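Long-range contact in ABC transporter substrate-binding protein (Bradyrhizobium japonicum, PDB 4I1D), which probably serves as the periplasmic solute-binding component of an ABC transporter, with polyamines such as putrescine and spermidine as its inferred ligands: residues A252-N260 against G270-N278. Sequence-based numbering, arbitrary orientation.
Sequences AVDPVHQAN and GNPKAFETN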
loop_
_atom_site.group_PDB
_atom_site.type_symbol
_atom_site.label_atom_id
_atom_site.label_comp_id
_atom_site.label_asym_id
_atom_site.label_seq_id
_atom_site.Cartn_x
_atom_site.Cartn_y
_atom_site.Cartn_z
ATOM N N ALA A 252 -47.048 -12.282 14.587
ATOM C CA ALA A 252 -45.738 -12.700 15.065
ATOM C C ALA A 252 -45.598 -12.506 16.570
ATOM O O ALA A 252 -44.839 -13.226 17.220
ATOM C CB ALA A 252 -44.628 -11.951 14.329
ATOM N N VAL A 253 -46.313 -11.530 17.124
ATOM C CA VAL A 253 -46.258 -11.307 18.567
ATOM C C VAL A 253 -47.531 -11.788 19.254
ATOM O O VAL A 253 -47.842 -11.386 20.371
ATOM C CB VAL A 253 -45.965 -9.834 18.941
ATOM C CG1 VAL A 253 -44.662 -9.367 18.299
ATOM C CG2 VAL A 253 -47.133 -8.918 18.572
ATOM N N ASP A 254 -48.268 -12.652 18.573
ATOM C CA ASP A 254 -49.421 -13.314 19.177
ATOM C C ASP A 254 -48.936 -14.132 20.379
ATOM O O ASP A 254 -47.975 -14.895 20.270
ATOM C CB ASP A 254 -50.107 -14.208 18.134
ATOM C CG ASP A 254 -51.247 -15.029 18.713
ATOM O OD1 ASP A 254 -52.420 -14.606 18.581
ATOM O OD2 ASP A 254 -50.970 -16.107 19.283
ATOM N N PRO A 255 -49.578 -13.947 21.541
ATOM C CA PRO A 255 -49.233 -14.701 22.752
ATOM C C PRO A 255 -48.944 -16.190 22.502
ATOM O O PRO A 255 -47.886 -16.667 22.917
ATOM C CB PRO A 255 -50.483 -14.535 23.619
ATOM C CG PRO A 255 -50.964 -13.170 23.267
ATOM C CD PRO A 255 -50.657 -12.977 21.794
ATOM N N VAL A 256 -49.865 -16.888 21.846
ATOM C CA VAL A 256 -49.724 -18.319 21.603
ATOM C C VAL A 256 -48.528 -18.648 20.712
ATOM O O VAL A 256 -47.707 -19.496 21.058
ATOM C CB VAL A 256 -50.999 -18.916 20.980
ATOM C CG1 VAL A 256 -50.810 -20.400 20.708
ATOM C CG2 VAL A 256 -52.191 -18.686 21.895
ATOM N N HIS A 257 -48.435 -17.984 19.565
ATOM C CA HIS A 257 -47.325 -18.229 18.647
ATOM C C HIS A 257 -46.016 -17.997 19.388
ATOM O O HIS A 257 -45.077 -18.789 19.297
ATOM C CB HIS A 257 -47.406 -17.310 17.425
ATOM C CG HIS A 257 -48.572 -17.594 16.530
ATOM N ND1 HIS A 257 -48.988 -16.719 15.548
ATOM C CD2 HIS A 257 -49.412 -18.656 16.468
ATOM C CE1 HIS A 257 -50.033 -17.229 14.921
ATOM N NE2 HIS A 257 -50.309 -18.404 15.458
ATOM N N GLN A 258 -45.979 -16.901 20.134
ATOM C CA GLN A 258 -44.827 -16.529 20.931
ATOM C C GLN A 258 -44.510 -17.555 22.019
ATOM O O GLN A 258 -43.357 -17.921 22.207
ATOM C CB GLN A 258 -45.065 -15.151 21.550
ATOM C CG GLN A 258 -44.836 -13.998 20.577
ATOM C CD GLN A 258 -43.394 -13.542 20.581
ATOM O OE1 GLN A 258 -42.810 -13.328 21.645
ATOM N NE2 GLN A 258 -42.802 -13.402 19.392
ATOM N N ALA A 259 -45.531 -18.013 22.738
ATOM C CA ALA A 259 -45.328 -19.009 23.780
ATOM C C ALA A 259 -44.780 -20.307 23.185
ATOM O O ALA A 259 -44.178 -21.115 23.889
ATOM C CB ALA A 259 -46.641 -19.272 24.580
ATOM N N ASN A 260 -44.983 -20.508 21.886
ATOM C CA ASN A 260 -44.503 -21.730 21.245
ATOM C C ASN A 260 -43.019 -21.701 20.901
ATOM O O ASN A 260 -42.402 -22.749 20.703
ATOM C CB ASN A 260 -45.324 -22.072 20.005
ATOM C CG ASN A 260 -46.485 -23.002 20.321
ATOM O OD1 ASN A 260 -46.379 -24.223 20.179
ATOM N ND2 ASN A 260 -47.599 -22.429 20.761
ATOM N N GLY A 270 -40.601 -12.532 23.220
ATOM C CA GLY A 270 -40.633 -11.079 23.236
ATOM C C GLY A 270 -41.903 -10.552 23.898
ATOM O O GLY A 270 -41.888 -9.506 24.548
ATOM N N ASN A 271 -43.009 -11.273 23.738
ATOM C CA ASN A 271 -44.277 -10.860 24.332
ATOM C C ASN A 271 -44.506 -11.575 25.649
ATOM O O ASN A 271 -44.820 -12.767 25.666
ATOM C CB ASN A 271 -45.446 -11.134 23.378
ATOM C CG ASN A 271 -46.779 -10.615 23.914
ATOM O OD1 ASN A 271 -46.924 -10.323 25.104
ATOM N ND2 ASN A 271 -47.758 -10.503 23.031
ATOM N N PRO A 272 -44.354 -10.847 26.762
ATOM C CA PRO A 272 -44.483 -11.451 28.090
ATOM C C PRO A 272 -45.865 -12.072 28.326
ATOM O O PRO A 272 -46.001 -12.897 29.234
ATOM C CB PRO A 272 -44.225 -10.273 29.042
ATOM C CG PRO A 272 -44.515 -9.056 28.228
ATOM C CD PRO A 272 -44.093 -9.401 26.834
ATOM N N LYS A 273 -46.860 -11.697 27.526
ATOM C CA LYS A 273 -48.187 -12.305 27.626
ATOM C C LYS A 273 -48.134 -13.803 27.326
ATOM O O LYS A 273 -49.006 -14.560 27.754
ATOM C CB LYS A 273 -49.190 -11.626 26.687
ATOM C CG LYS A 273 -49.664 -10.255 27.147
ATOM C CD LYS A 273 -51.187 -10.189 27.208
ATOM C CE LYS A 273 -51.664 -8.808 27.647
ATOM N NZ LYS A 273 -53.094 -8.806 28.079
ATOM N N ALA A 274 -47.112 -14.223 26.589
ATOM C CA ALA A 274 -46.930 -15.636 26.276
ATOM C C ALA A 274 -46.938 -16.516 27.530
ATOM O O ALA A 274 -47.380 -17.659 27.488
ATOM C CB ALA A 274 -45.633 -15.837 25.508
ATOM N N PHE A 275 -46.440 -15.979 28.641
ATOM C CA PHE A 275 -46.313 -16.740 29.880
ATOM C C PHE A 275 -47.643 -16.978 30.565
ATOM O O PHE A 275 -47.735 -17.792 31.485
ATOM C CB PHE A 275 -45.381 -16.032 30.858
ATOM C CG PHE A 275 -43.932 -16.201 30.543
ATOM C CD1 PHE A 275 -43.161 -15.112 30.176
ATOM C CD2 PHE A 275 -43.337 -17.447 30.618
ATOM C CE1 PHE A 275 -41.816 -15.259 29.892
ATOM C CE2 PHE A 275 -41.991 -17.603 30.333
ATOM C CZ PHE A 275 -41.230 -16.506 29.968
ATOM N N GLU A 276 -48.668 -16.259 30.124
ATOM C CA GLU A 276 -50.003 -16.403 30.680
ATOM C C GLU A 276 -50.857 -17.336 29.830
ATOM O O GLU A 276 -52.052 -17.481 30.089
ATOM C CB GLU A 276 -50.684 -15.039 30.759
ATOM C CG GLU A 276 -49.844 -13.961 31.419
ATOM C CD GLU A 276 -50.165 -12.570 30.897
ATOM O OE1 GLU A 276 -49.503 -11.602 31.340
ATOM O OE2 GLU A 276 -51.074 -12.449 30.042
ATOM N N THR A 277 -50.259 -17.961 28.815
ATOM C CA THR A 277 -51.036 -18.767 27.863
ATOM C C THR A 277 -51.208 -20.225 28.267
ATOM O O THR A 277 -52.111 -20.903 27.778
ATOM C CB THR A 277 -50.413 -18.759 26.452
ATOM O OG1 THR A 277 -49.065 -19.235 26.530
ATOM C CG2 THR A 277 -50.425 -17.362 25.859
ATOM N N ASN A 278 -50.332 -20.717 29.136
ATOM C CA ASN A 278 -50.409 -22.112 29.561
ATOM C C ASN A 278 -49.956 -23.101 28.493
ATOM O O ASN A 278 -50.536 -24.183 28.362
ATOM C CB ASN A 278 -51.832 -22.467 30.003
ATOM C CG ASN A 278 -51.931 -22.739 31.489
ATOM O OD1 ASN A 278 -51.892 -23.891 31.922
ATOM N ND2 ASN A 278 -52.062 -21.678 32.281
#
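An Asx turn at N271, leading into the 3-10 segment 272-276, docks against helix 255-260 and the turn before it and illustrates how one asparagine can join two backbones. Its OD1 accepts from K273 N within the turn, while ND2 reaches across to V253 O at 2.8 Å, almost straight down the carbonyl and in the plane of its own amide. CG stands anti to the backbone N (chi1 -175°), which carries the amide over to V253, the first residue past the end of helix 242-252.

Q258 adds a second bond across the contact, its side chain crossing that of N271 at about a right angle. Its chain bends at chi2 (-88°), and OE1 accepts from N271 N at 2.9 Å, the donor lying above the carbonyl plane; NE2 turns back to A252 O and also bonds to Y102 O. An alanine in place of Q258 would probably leave N271 N and the carbonyls of A252 and Y102 without this shared partner.

Beyond these polar links small side chains close the contact. P255 and A274 have CA atoms 4.3 Å apart, and A274 CB sits 3.5 Å from P255 O; the methyls A274 CB and A259 CB form an apolar pair at 3.7 Å. T277 completes the seam: CG2 rests 3.6 Å from P255 CB. D254 caps the helix through OD2, which accepts from H257 N and, weakly, V256 N.

Around this seam, Q258 touches I22 of helix 12-30, V253 meets N86 of helix 85-88, and Q258 and A274 both pack on P269 of strand 268-269.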